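Local structure of gamma-glutamyl phosphate reductase (Saccharomyces cerevisiae, 1VLU) at residues I56-N60 with L80-K84; I19-A23 with V192-E196; R38-L42 with T145-K150; K307-F311 with I324-V329; I241-D247 with M273-N279. The protein catalyses the NADPH-dependent reduction of L-gamma-glutamyl phosphate to glutamate semialdehyde and phosphate, the second step in making proline from glutamate. All blocks are in the same frame, centred on the assembly; numbering follows the deposited sequence.

Contact 1: I56-N60 with L80-K84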
# COMPACT_ATOMS: atom_id res chain seq x y z
N ILE A 56 -15.62 24.50 -27.06
CA ILE A 56 -16.02 23.62 -25.96
C ILE A 56 -17.54 23.34 -25.97
O ILE A 56 -17.97 22.18 -25.84
CB ILE A 56 -15.57 24.16 -24.57
CG1 ILE A 56 -14.04 24.21 -24.44
CG2 ILE A 56 -16.09 23.27 -23.46
CD1 ILE A 56 -13.53 25.29 -23.45
N GLU A 57 -18.33 24.42 -26.11
CA GLU A 57 -19.80 24.35 -26.22
C GLU A 57 -20.30 23.44 -27.34
O GLU A 57 -21.30 22.73 -27.17
CB GLU A 57 -20.40 25.75 -26.39
CG GLU A 57 -21.93 25.79 -26.28
CD GLU A 57 -22.47 27.15 -25.79
OE1 GLU A 57 -21.65 28.06 -25.51
OE2 GLU A 57 -23.71 27.29 -25.67
N GLU A 58 -19.63 23.47 -28.48
CA GLU A 58 -19.99 22.62 -29.60
C GLU A 58 -19.73 21.16 -29.28
O GLU A 58 -20.49 20.29 -29.69
CB GLU A 58 -19.24 23.03 -30.86
CG GLU A 58 -19.78 24.26 -31.58
CD GLU A 58 -18.92 24.66 -32.78
OE1 GLU A 58 -17.73 24.26 -32.83
OE2 GLU A 58 -19.43 25.37 -33.68
N ALA A 59 -18.64 20.89 -28.56
CA ALA A 59 -18.24 19.52 -28.22
C ALA A 59 -19.16 18.94 -27.16
O ALA A 59 -19.50 17.76 -27.18
CB ALA A 59 -16.79 19.49 -27.73
N ASN A 60 -19.54 19.79 -26.20
CA ASN A 60 -20.53 19.44 -25.21
C ASN A 60 -21.91 19.18 -25.86
O ASN A 60 -22.59 18.22 -25.48
CB ASN A 60 -20.59 20.52 -24.13
CG ASN A 60 -21.32 20.07 -22.89
OD1 ASN A 60 -22.32 20.68 -22.51
ND2 ASN A 60 -20.84 19.01 -22.26
N LEU A 80 -24.04 16.77 -17.24
CA LEU A 80 -23.27 16.78 -18.48
C LEU A 80 -23.29 18.13 -19.21
O LEU A 80 -22.33 18.45 -19.90
CB LEU A 80 -23.73 15.64 -19.41
CG LEU A 80 -22.89 15.23 -20.62
CD1 LEU A 80 -21.50 14.76 -20.23
CD2 LEU A 80 -23.60 14.16 -21.41
N ASP A 81 -24.36 18.91 -19.02
CA ASP A 81 -24.53 20.20 -19.71
C ASP A 81 -23.73 21.32 -19.05
O ASP A 81 -24.16 21.90 -18.06
CB ASP A 81 -26.01 20.59 -19.81
CG ASP A 81 -26.26 21.77 -20.77
OD1 ASP A 81 -25.29 22.41 -21.25
OD2 ASP A 81 -27.44 22.06 -21.04
N LEU A 82 -22.59 21.64 -19.66
CA LEU A 82 -21.63 22.61 -19.14
C LEU A 82 -22.07 24.06 -19.33
O LEU A 82 -21.55 24.96 -18.67
CB LEU A 82 -20.27 22.38 -19.81
CG LEU A 82 -19.00 23.08 -19.33
CD1 LEU A 82 -18.69 22.73 -17.88
CD2 LEU A 82 -17.82 22.72 -20.22
N PHE A 83 -23.04 24.26 -20.23
CA PHE A 83 -23.43 25.61 -20.66
C PHE A 83 -24.85 26.01 -20.30
O PHE A 83 -25.30 27.08 -20.69
CB PHE A 83 -23.13 25.78 -22.15
CG PHE A 83 -21.66 25.81 -22.44
CD1 PHE A 83 -20.97 24.63 -22.68
CD2 PHE A 83 -20.97 27.02 -22.42
CE1 PHE A 83 -19.60 24.65 -22.92
CE2 PHE A 83 -19.60 27.05 -22.66
CZ PHE A 83 -18.91 25.86 -22.91
N LYS A 84 -25.53 25.14 -19.56
CA LYS A 84 -26.82 25.42 -18.94
C LYS A 84 -26.65 26.52 -17.90
O LYS A 84 -25.74 26.47 -17.10
CB LYS A 84 -27.33 24.15 -18.25
CG LYS A 84 -28.82 24.16 -17.88
CD LYS A 84 -29.10 23.04 -16.88
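E57 lies along one face of the F83 ring, and its side chain can be traced over that face atom by atom. Its CB sits above the middle of the ring, 3.7 Å from the centroid. CG comes next, over the side near F83 CG, at 3.8 Å from that atom. The carboxylate then spreads nearly flat over the ring, the two planes 15° apart, with OE1 3.3 Å from F83 CD2 and OE2 turned toward F83 CB. With CG anti to the backbone N (chi1 -170°) and an extended chain beyond it, E57 follows the ring rather than rising from it. At the ring edge, I56 CG2 lies in plane and also packs on L82 CD2. Deeper in, the N60 amide reads two backbone groups of segment 80-84: ND2 donates to L80 O (2.8 Å) in its own amide plane, while OD1 accepts L82 N (3.0 Å) from above the carbonyl plane. An Asx turn, F83 N to D81 OD1, shapes the same segment. N60 ND2 also bonds T166 OG1 of helix 164-185. Gripped at both ends, the buried amide is fixed in rotation and holds residues 80-84 to helix 53-69.

Contact 2: I19-A23 with V192-E196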
# COMPACT_ATOMS: atom_id res chain seq x y z
N ILE A 19 2.61 6.51 -17.41
CA ILE A 19 1.76 7.62 -17.02
C ILE A 19 2.01 8.00 -15.57
O ILE A 19 2.31 9.15 -15.29
CB ILE A 19 0.28 7.32 -17.32
CG1 ILE A 19 0.05 7.39 -18.84
CG2 ILE A 19 -0.66 8.24 -16.53
CD1 ILE A 19 -1.25 6.74 -19.32
N ALA A 20 1.93 7.02 -14.66
CA ALA A 20 2.11 7.27 -13.24
C ALA A 20 3.53 7.74 -12.88
O ALA A 20 3.70 8.60 -12.01
CB ALA A 20 1.74 6.03 -12.43
N LYS A 21 4.52 7.17 -13.55
CA LYS A 21 5.91 7.54 -13.35
C LYS A 21 6.20 8.99 -13.77
O LYS A 21 6.87 9.72 -13.03
CB LYS A 21 6.84 6.55 -14.10
CG LYS A 21 8.33 6.82 -13.90
CD LYS A 21 9.21 5.77 -14.58
CE LYS A 21 10.54 6.38 -15.07
NZ LYS A 21 11.47 5.34 -15.61
N ASN A 22 5.69 9.37 -14.94
CA ASN A 22 5.78 10.75 -15.44
C ASN A 22 5.10 11.77 -14.55
O ASN A 22 5.59 12.89 -14.40
CB ASN A 22 5.22 10.83 -16.86
CG ASN A 22 6.09 10.09 -17.88
OD1 ASN A 22 7.28 9.85 -17.66
ND2 ASN A 22 5.49 9.72 -19.01
N ALA A 23 3.98 11.38 -13.96
CA ALA A 23 3.27 12.17 -12.97
C ALA A 23 4.13 12.43 -11.74
O ALA A 23 4.16 13.54 -11.25
CB ALA A 23 1.98 11.50 -12.58
N VAL A 192 -0.40 17.92 -15.30
CA VAL A 192 -1.75 17.37 -15.44
C VAL A 192 -1.81 16.47 -16.66
O VAL A 192 -1.52 16.92 -17.73
CB VAL A 192 -2.81 18.50 -15.61
CG1 VAL A 192 -4.17 17.92 -15.80
CG2 VAL A 192 -2.82 19.42 -14.38
N GLN A 193 -2.14 15.19 -16.50
CA GLN A 193 -2.31 14.31 -17.68
C GLN A 193 -3.76 13.89 -17.80
O GLN A 193 -4.35 13.34 -16.87
CB GLN A 193 -1.41 13.07 -17.66
CG GLN A 193 0.05 13.37 -17.42
CD GLN A 193 0.88 12.11 -17.29
OE1 GLN A 193 1.06 11.37 -18.25
NE2 GLN A 193 1.40 11.87 -16.09
N LEU A 194 -4.33 14.17 -18.95
CA LEU A 194 -5.72 13.94 -19.20
C LEU A 194 -5.80 12.71 -20.09
O LEU A 194 -5.52 12.78 -21.28
CB LEU A 194 -6.30 15.19 -19.86
CG LEU A 194 -6.13 16.47 -19.00
CD1 LEU A 194 -5.34 17.57 -19.70
CD2 LEU A 194 -7.48 16.99 -18.51
N ILE A 195 -6.15 11.57 -19.48
CA ILE A 195 -6.16 10.27 -20.15
C ILE A 195 -7.36 10.12 -21.09
O ILE A 195 -8.50 9.99 -20.64
CB ILE A 195 -6.12 9.07 -19.15
CG1 ILE A 195 -4.93 9.17 -18.18
CG2 ILE A 195 -6.11 7.73 -19.88
CD1 ILE A 195 -3.59 9.69 -18.80
N GLU A 196 -7.08 10.14 -22.39
CA GLU A 196 -8.11 10.00 -23.41
C GLU A 196 -8.23 8.53 -23.80
O GLU A 196 -7.75 8.13 -24.87
CB GLU A 196 -7.81 10.88 -24.63
CG GLU A 196 -7.93 12.39 -24.38
CD GLU A 196 -7.72 13.24 -25.64
OE1 GLU A 196 -8.04 12.76 -26.76
OE2 GLU A 196 -7.24 14.38 -25.51
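Q193 leaves its strand with CG beside the backbone N (chi1 -52°) and then runs out extended, which carries its amide across to helix 15-30 and up to I19. The ethyl arm of I19 likewise starts beside its own backbone N (chi1 -73°), and its CD1 points to I195. The amide tip does the polar work. NE2 donates to I19 O over 3.0 Å in a somewhat bent bond, the donor tilted from the carbonyl plane. That oxygen already takes the helical bond from A23 N, at 3.1 Å, and so is held by two donors. NE2 also lies 3.6 Å from A23 CB and close to N22 CB, wedged against the flank of the helix. Beside it the two isoleucines meet tip to tip, I19 CD1 to I195 CD1 at 3.8 Å, while I19 CG2 stands 4.0 Å from Q193 OE1. Over these segments the helix and strand axes run nearly antiparallel, at 158° and 9.6 Å apart. Strand 192-194 pairs with 154-158 in the mixed sheet. V192 and L194 face helices 139-151 and 164-185, whereas Q193 points the other way, to helix 15-30; A23 and I195 both rest on I156. The layout is consistent with the coenzyme-binding domain of aldehyde dehydrogenases, in which helices flank a central sheet. One amide donor to a helical carbonyl that also takes A23 N, together with an isoleucine pair, ties the N-terminal helix to this sheet by a specific but modest link.

Contact 3: R38-L42 with T145-K150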
# COMPACT_ATOMS: atom_id res chain seq x y z
N ARG A 38 2.84 28.98 -10.30
CA ARG A 38 1.67 28.11 -10.25
C ARG A 38 0.35 28.87 -10.43
O ARG A 38 -0.55 28.38 -11.10
CB ARG A 38 1.66 27.28 -8.96
CG ARG A 38 2.71 26.17 -8.91
CD ARG A 38 2.65 25.40 -7.57
NE ARG A 38 3.45 26.02 -6.53
CZ ARG A 38 2.97 26.56 -5.40
NH1 ARG A 38 1.68 26.57 -5.14
NH2 ARG A 38 3.81 27.11 -4.54
N SER A 39 0.23 30.06 -9.85
CA SER A 39 -0.97 30.87 -10.02
C SER A 39 -1.08 31.44 -11.44
O SER A 39 -2.17 31.58 -11.97
CB SER A 39 -0.98 32.01 -9.01
OG SER A 39 -0.83 31.51 -7.69
N ASP A 40 0.07 31.77 -12.03
CA ASP A 40 0.15 32.37 -13.35
C ASP A 40 -0.40 31.45 -14.42
O ASP A 40 -1.19 31.87 -15.27
CB ASP A 40 1.59 32.75 -13.67
CG ASP A 40 1.71 33.59 -14.94
OD1 ASP A 40 0.77 34.39 -15.22
OD2 ASP A 40 2.74 33.46 -15.64
N ILE A 41 0.03 30.19 -14.40
CA ILE A 41 -0.46 29.22 -15.37
C ILE A 41 -1.99 29.05 -15.24
O ILE A 41 -2.65 28.76 -16.22
CB ILE A 41 0.30 27.84 -15.30
CG1 ILE A 41 0.13 27.02 -16.60
CG2 ILE A 41 -0.15 27.01 -14.10
CD1 ILE A 41 0.40 27.78 -17.92
N LEU A 42 -2.54 29.25 -14.04
CA LEU A 42 -3.99 29.14 -13.85
C LEU A 42 -4.75 30.29 -14.53
O LEU A 42 -5.86 30.09 -15.02
CB LEU A 42 -4.36 29.02 -12.36
CG LEU A 42 -3.95 27.76 -11.60
CD1 LEU A 42 -4.69 27.69 -10.28
CD2 LEU A 42 -4.17 26.48 -12.45
N THR A 145 -7.71 20.55 -12.16
CA THR A 145 -6.51 21.14 -12.74
C THR A 145 -6.08 22.34 -11.89
O THR A 145 -4.92 22.46 -11.53
CB THR A 145 -6.74 21.54 -14.24
OG1 THR A 145 -6.79 20.36 -15.06
CG2 THR A 145 -5.65 22.46 -14.77
N ALA A 146 -7.02 23.23 -11.57
CA ALA A 146 -6.70 24.41 -10.77
C ALA A 146 -6.17 24.04 -9.37
O ALA A 146 -5.08 24.46 -8.99
CB ALA A 146 -7.92 25.39 -10.70
N LEU A 147 -6.92 23.22 -8.63
CA LEU A 147 -6.52 22.81 -7.29
C LEU A 147 -5.21 22.07 -7.21
O LEU A 147 -4.49 22.21 -6.21
CB LEU A 147 -7.61 21.96 -6.62
CG LEU A 147 -8.90 22.66 -6.22
CD1 LEU A 147 -9.93 21.62 -5.85
CD2 LEU A 147 -8.65 23.64 -5.08
N SER A 148 -4.91 21.26 -8.23
CA SER A 148 -3.67 20.48 -8.30
C SER A 148 -2.44 21.32 -8.50
O SER A 148 -1.43 21.13 -7.83
CB SER A 148 -3.72 19.51 -9.47
OG SER A 148 -4.44 18.35 -9.11
N ILE A 149 -2.48 22.19 -9.50
CA ILE A 149 -1.33 23.01 -9.80
C ILE A 149 -1.09 23.96 -8.63
O ILE A 149 0.02 24.09 -8.17
CB ILE A 149 -1.50 23.75 -11.14
CG1 ILE A 149 -1.35 22.76 -12.29
CG2 ILE A 149 -0.51 24.94 -11.25
CD1 ILE A 149 -2.23 23.10 -13.50
N LYS A 150 -2.16 24.58 -8.13
CA LYS A 150 -2.09 25.46 -6.98
C LYS A 150 -1.47 24.81 -5.74
O LYS A 150 -0.65 25.42 -5.04
CB LYS A 150 -3.49 26.00 -6.66
CG LYS A 150 -3.55 27.12 -5.63
CD LYS A 150 -2.68 28.30 -6.00
CE LYS A 150 -2.95 29.47 -5.06
NZ LYS A 150 -2.01 30.56 -5.40
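L42 enters the opposing helix as a knob in a hole formed by T145, A146, I149 and K150, with CD1 at 3.5 Å from A146 O and CD2 at 4.0 Å from I149 CD1. This is the close part of the contact. I149 CG2 is wedged beside it, 3.5 Å from I41 CG2, and the R38 methylenes slide past I149 in the opposite direction. Beyond them the R38 chain bends at chi3 (-87°), which brings the guanidinium edge to the end of the other helix. There NH1 makes a weak, strongly angled bond to K150 O (2.6 Å). Helices 35-51 and 139-151 are packed antiparallel, their short axes 9.2 Å apart at 160°; the second of them belongs to a beta-alpha-beta crossover, linking strands 118-134 and 154-158. R38 also forms a salt bridge with D103 and bonds I33 O through NE, so an alanine here would probably leave the D103 carboxylate without this charge partner and K150 O without this donor. K150 bends back at chi2 to deliver NZ to S39 OG (2.7 Å), and NZ is further held by N35 OD1 and L101 O; S39 OG has N35 O as another partner. The contact thins along its flanks, where T145 gives little beyond its carbonyl, 4.2 Å from L42 CD2. There the ethyl arm of I41 leads off to helix 164-185, and D40, partly exposed, forms a salt bridge with K44.

Contact 4: K307-F311 with I324-V329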
# COMPACT_ATOMS: atom_id res chain seq x y z
N LYS A 307 -34.19 -7.42 -5.75
CA LYS A 307 -35.32 -6.48 -5.91
C LYS A 307 -36.59 -7.13 -6.49
O LYS A 307 -37.70 -6.90 -5.99
CB LYS A 307 -34.90 -5.27 -6.76
CG LYS A 307 -35.97 -4.16 -6.84
CD LYS A 307 -35.37 -2.80 -7.19
CE LYS A 307 -34.85 -2.76 -8.62
NZ LYS A 307 -35.95 -2.87 -9.59
N THR A 308 -36.41 -7.94 -7.53
CA THR A 308 -37.52 -8.66 -8.15
C THR A 308 -38.17 -9.65 -7.18
O THR A 308 -39.36 -9.94 -7.29
CB THR A 308 -37.10 -9.41 -9.46
OG1 THR A 308 -36.08 -10.37 -9.16
CG2 THR A 308 -36.58 -8.43 -10.51
N ALA A 309 -37.39 -10.17 -6.23
CA ALA A 309 -37.89 -11.12 -5.23
C ALA A 309 -38.55 -10.41 -4.05
O ALA A 309 -39.53 -10.89 -3.48
CB ALA A 309 -36.77 -12.04 -4.77
N TYR A 310 -37.98 -9.26 -3.70
CA TYR A 310 -38.41 -8.43 -2.59
C TYR A 310 -39.77 -7.80 -2.90
O TYR A 310 -40.71 -7.87 -2.10
CB TYR A 310 -37.30 -7.38 -2.31
CG TYR A 310 -37.59 -6.28 -1.31
CD1 TYR A 310 -38.27 -6.55 -0.10
CD2 TYR A 310 -37.14 -4.96 -1.56
CE1 TYR A 310 -38.53 -5.54 0.82
CE2 TYR A 310 -37.40 -3.93 -0.64
CZ TYR A 310 -38.10 -4.24 0.54
OH TYR A 310 -38.34 -3.25 1.46
N PHE A 311 -39.88 -7.23 -4.10
CA PHE A 311 -41.13 -6.61 -4.57
C PHE A 311 -42.29 -7.61 -4.68
O PHE A 311 -43.43 -7.27 -4.37
CB PHE A 311 -40.90 -5.91 -5.92
CG PHE A 311 -40.33 -4.50 -5.80
CD1 PHE A 311 -39.67 -4.08 -4.64
CD2 PHE A 311 -40.44 -3.61 -6.87
CE1 PHE A 311 -39.14 -2.78 -4.55
CE2 PHE A 311 -39.91 -2.31 -6.79
CZ PHE A 311 -39.26 -1.90 -5.62
N ILE A 324 -41.64 2.56 -0.42
CA ILE A 324 -40.70 1.48 -0.69
C ILE A 324 -40.18 1.58 -2.13
O ILE A 324 -38.98 1.44 -2.38
CB ILE A 324 -41.35 0.08 -0.44
CG1 ILE A 324 -41.81 -0.09 1.02
CG2 ILE A 324 -40.43 -1.07 -0.89
CD1 ILE A 324 -40.72 0.12 2.08
N GLN A 325 -41.10 1.82 -3.07
CA GLN A 325 -40.80 1.83 -4.51
C GLN A 325 -39.77 2.88 -4.91
O GLN A 325 -38.93 2.64 -5.79
CB GLN A 325 -42.09 2.03 -5.32
CG GLN A 325 -43.05 0.85 -5.25
CD GLN A 325 -44.46 1.21 -5.67
OE1 GLN A 325 -44.93 2.33 -5.44
NE2 GLN A 325 -45.16 0.26 -6.30
N CYS A 326 -39.83 4.05 -4.28
CA CYS A 326 -38.93 5.16 -4.58
C CYS A 326 -37.56 4.99 -3.92
O CYS A 326 -36.55 5.46 -4.45
CB CYS A 326 -39.55 6.49 -4.15
SG CYS A 326 -39.91 6.61 -2.37
N LYS A 327 -37.54 4.32 -2.76
CA LYS A 327 -36.31 4.11 -1.99
C LYS A 327 -35.70 2.71 -2.15
O LYS A 327 -35.07 2.19 -1.22
CB LYS A 327 -36.54 4.43 -0.51
CG LYS A 327 -36.32 5.89 -0.14
CD LYS A 327 -36.40 6.10 1.36
N THR A 328 -35.87 2.11 -3.33
CA THR A 328 -35.29 0.80 -3.64
C THR A 328 -34.78 0.81 -5.08
O THR A 328 -35.57 0.87 -6.03
CB THR A 328 -36.31 -0.36 -3.42
OG1 THR A 328 -36.81 -0.31 -2.09
CG2 THR A 328 -35.66 -1.72 -3.65
N VAL A 329 -33.46 0.74 -5.23
CA VAL A 329 -32.78 0.85 -6.53
C VAL A 329 -31.91 -0.39 -6.80
O VAL A 329 -31.71 -0.78 -7.95
CB VAL A 329 -31.92 2.15 -6.59
CG1 VAL A 329 -31.05 2.19 -7.85
CG2 VAL A 329 -32.82 3.40 -6.51
O HOH W 1 -37.14 -0.93 0.62
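I324 and Y310 meet at about a right angle, I324 CG2 lying 3.8 Å from Y310 OH. The same methyl is 4.2 Å from F311 CE1, so it serves both aromatic residues of helix 304-317. Q325 contributes mainly its backbone, with CA 4.2 Å from F311 CZ. The chain then turns through C326 and K327 and comes back to helix 304-317 at T328, the hub of the contact. Its CG2 lies anti to the backbone N and OG1 beside it (chi1 -55°), which divides the residue between an apolar and a polar side. On the apolar side CG2 touches K307 CD and F311 CE1, each at 3.7 Å. On the polar side OG1 donates to I324 O at 2.8 Å, tying the turn to the helical residue four places back. It also accepts from a water, 2.8 Å from OG1, that lies in the plane of the Y310 ring and is hydrogen-bonded to Y310 OH at 2.7 Å. Both polar roles of the threonine hydroxyl are thus filled, and the water ties the phenol to the turn. At V329 the carbonyl oxygen is 3.8 Å from K307 CE. The lysine reaches it by two bends, at chi3 and chi4, after laying its CG over the centre of the F311 ring. Y310 also packs on W286 and E290 of helix 285-296, and K327 and V329 make backbone bonds with I300. Two helices in succession, 304-317 and the short 322-325, fold back on each other here, followed by the T328 turn, beside the strand 301-302 edge of the parallel sheet.

Contact 5: I241-D247 with M273-N279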
# COMPACT_ATOMS: atom_id res chain seq x y z
N ILE A 241 -15.60 -1.75 2.11
CA ILE A 241 -17.00 -2.15 2.24
C ILE A 241 -17.19 -3.14 3.39
O ILE A 241 -16.51 -4.17 3.44
CB ILE A 241 -17.52 -2.76 0.92
CG1 ILE A 241 -17.34 -1.77 -0.25
CG2 ILE A 241 -18.98 -3.22 1.08
CD1 ILE A 241 -17.33 -2.44 -1.61
N CYS A 242 -18.12 -2.80 4.29
CA CYS A 242 -18.49 -3.63 5.43
C CYS A 242 -19.78 -4.40 5.19
O CYS A 242 -20.78 -3.83 4.79
CB CYS A 242 -18.66 -2.77 6.67
SG CYS A 242 -17.13 -1.89 7.09
N SER A 243 -19.75 -5.70 5.44
CA SER A 243 -20.86 -6.59 5.13
C SER A 243 -21.54 -7.13 6.39
O SER A 243 -20.91 -7.40 7.38
CB SER A 243 -20.40 -7.74 4.24
OG SER A 243 -19.83 -7.25 3.04
N ILE A 244 -22.86 -7.27 6.32
CA ILE A 244 -23.61 -8.00 7.32
C ILE A 244 -24.25 -9.19 6.62
O ILE A 244 -25.01 -9.02 5.67
CB ILE A 244 -24.67 -7.12 8.02
CG1 ILE A 244 -24.04 -5.82 8.55
CG2 ILE A 244 -25.34 -7.90 9.16
CD1 ILE A 244 -25.05 -4.72 8.91
N TYR A 245 -23.89 -10.39 7.07
CA TYR A 245 -24.53 -11.59 6.58
C TYR A 245 -25.67 -12.03 7.49
O TYR A 245 -25.46 -12.35 8.66
CB TYR A 245 -23.52 -12.71 6.39
CG TYR A 245 -24.14 -14.05 6.03
CD1 TYR A 245 -24.99 -14.18 4.92
CD2 TYR A 245 -23.87 -15.19 6.78
CE1 TYR A 245 -25.55 -15.40 4.59
CE2 TYR A 245 -24.41 -16.40 6.45
CZ TYR A 245 -25.26 -16.51 5.35
OH TYR A 245 -25.80 -17.74 5.02
N LEU A 246 -26.88 -12.02 6.94
CA LEU A 246 -28.08 -12.47 7.62
C LEU A 246 -28.37 -13.91 7.21
O LEU A 246 -28.93 -14.18 6.16
CB LEU A 246 -29.26 -11.57 7.25
CG LEU A 246 -29.07 -10.07 7.49
CD1 LEU A 246 -30.36 -9.33 7.20
CD2 LEU A 246 -28.63 -9.81 8.92
N ASP A 247 -27.97 -14.82 8.08
CA ASP A 247 -27.97 -16.25 7.84
C ASP A 247 -29.38 -16.82 7.81
O ASP A 247 -30.33 -16.19 8.30
CB ASP A 247 -27.14 -16.93 8.94
CG ASP A 247 -26.75 -18.36 8.61
OD1 ASP A 247 -26.58 -18.73 7.41
OD2 ASP A 247 -26.60 -19.14 9.58
N MSE A 273 -19.70 2.58 3.71
CA MSE A 273 -20.20 1.71 2.64
C MSE A 273 -20.54 0.33 3.16
O MSE A 273 -19.66 -0.41 3.62
CB MSE A 273 -19.16 1.57 1.53
CG MSE A 273 -18.89 2.83 0.73
SE MSE A 273 -17.37 2.50 -0.44
CE MSE A 273 -15.89 2.48 0.89
N GLU A 274 -21.82 -0.02 3.09
CA GLU A 274 -22.32 -1.24 3.70
C GLU A 274 -23.02 -2.13 2.69
O GLU A 274 -23.72 -1.64 1.81
CB GLU A 274 -23.30 -0.91 4.82
CG GLU A 274 -22.80 0.10 5.85
CD GLU A 274 -22.24 -0.54 7.12
OE1 GLU A 274 -22.47 -1.76 7.34
OE2 GLU A 274 -21.58 0.19 7.89
N THR A 275 -22.80 -3.43 2.81
CA THR A 275 -23.56 -4.42 2.06
C THR A 275 -24.31 -5.32 3.04
O THR A 275 -23.78 -5.72 4.07
CB THR A 275 -22.67 -5.23 1.10
OG1 THR A 275 -21.96 -4.34 0.24
CG2 THR A 275 -23.51 -6.16 0.22
N LEU A 276 -25.56 -5.60 2.70
CA LEU A 276 -26.37 -6.57 3.38
C LEU A 276 -26.38 -7.84 2.56
O LEU A 276 -26.86 -7.84 1.43
CB LEU A 276 -27.81 -6.06 3.50
CG LEU A 276 -28.60 -6.39 4.76
CD1 LEU A 276 -27.84 -5.95 5.99
CD2 LEU A 276 -29.89 -5.65 4.68
N LEU A 277 -25.84 -8.92 3.11
CA LEU A 277 -25.84 -10.20 2.42
C LEU A 277 -26.95 -11.04 3.04
O LEU A 277 -26.92 -11.32 4.24
CB LEU A 277 -24.46 -10.87 2.52
CG LEU A 277 -23.24 -10.19 1.87
CD1 LEU A 277 -21.97 -10.79 2.42
CD2 LEU A 277 -23.27 -10.36 0.37
N ILE A 278 -27.95 -11.38 2.23
CA ILE A 278 -29.18 -12.01 2.72
C ILE A 278 -29.29 -13.45 2.26
O ILE A 278 -29.24 -13.74 1.07
CB ILE A 278 -30.45 -11.21 2.26
CG1 ILE A 278 -30.45 -9.80 2.86
CG2 ILE A 278 -31.72 -11.96 2.63
CD1 ILE A 278 -31.61 -8.96 2.46
N ASN A 279 -29.45 -14.37 3.20
CA ASN A 279 -29.81 -15.73 2.84
C ASN A 279 -31.31 -15.80 2.51
O ASN A 279 -32.14 -15.41 3.34
CB ASN A 279 -29.47 -16.70 3.96
CG ASN A 279 -29.42 -18.14 3.50
OD1 ASN A 279 -30.39 -18.68 2.99
ND2 ASN A 279 -28.27 -18.77 3.68
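Y245 and N279 extend side by side at the C-terminal end of the parallel strand pair, and N279 ND2 donates to Y245 OH at 3.0 Å, nearly straight (167°) and in the amide plane of N279. The phenol in turn gives a weak bond to D247 OD1 (2.7 Å), so its oxygen both accepts and donates. D247 OD2 is taken by T374 OG1 and N379 ND2, and N279 OD1 by K281 N. A phenylalanine in place of Y245 would probably leave N279 ND2 without this acceptor and D247 OD1 without its weak donor. Between the strands the parallel ladder is complete: C242 N bonds M273 O (2.9 Å), T275 N bonds C242 O, and I244 N bonds T275 O. Beyond these, L277 N reaches I244 O (2.7 Å), L246 N reaches L277 O in a line almost continuing the carbonyl bond, and N279 N reaches L246 O. The intervening residues turn outward: S243, Y245 and D247 pair with strand 369-373, and E274 with A347 of strand 347-350. On the face of S243, T275, Y245 and L277, R224 holds T275 OG1 and also E274 O, while I241 CG2 presses on T275 OG1 at 3.3 Å; L277 CD1 packs on S243 CB. The other face is largely apolar, with I244 CB 3.9 Å from L276 CD1, and helix 285-296 covers L246, L276 and I278. E274 OE1, buried there, has no modelled partner. The ladder thus satisfies the backbone groups between the strands, while at the C-terminal end side-chain bonds of Y245 and N279 add to it.

Overall arrangement
The five contacts fall into two groups in different regions of the fold; contacts 2 and 3 lie on the opposite side of the chain's centre from contacts 4 and 5. Contacts 2 and 3 touch where V192 CG2 packs on I149 CD1 at 3.8 Å, their centres 16 Å apart; contact 3 is nested in the loop closed by contact 2. Contact 1, nested deeper, lies about 23 Å from contact 3, centre to centre. Contacts 4 and 5 belong to the region of the parallel sheet, 17 Å between centres. Across the divide the centres of contacts 3 and 5 are 43 Å apart. No ligand marks the active site; in aldehyde dehydrogenase relatives it lies in the cleft between coenzyme and catalytic domains, probably between these two groups.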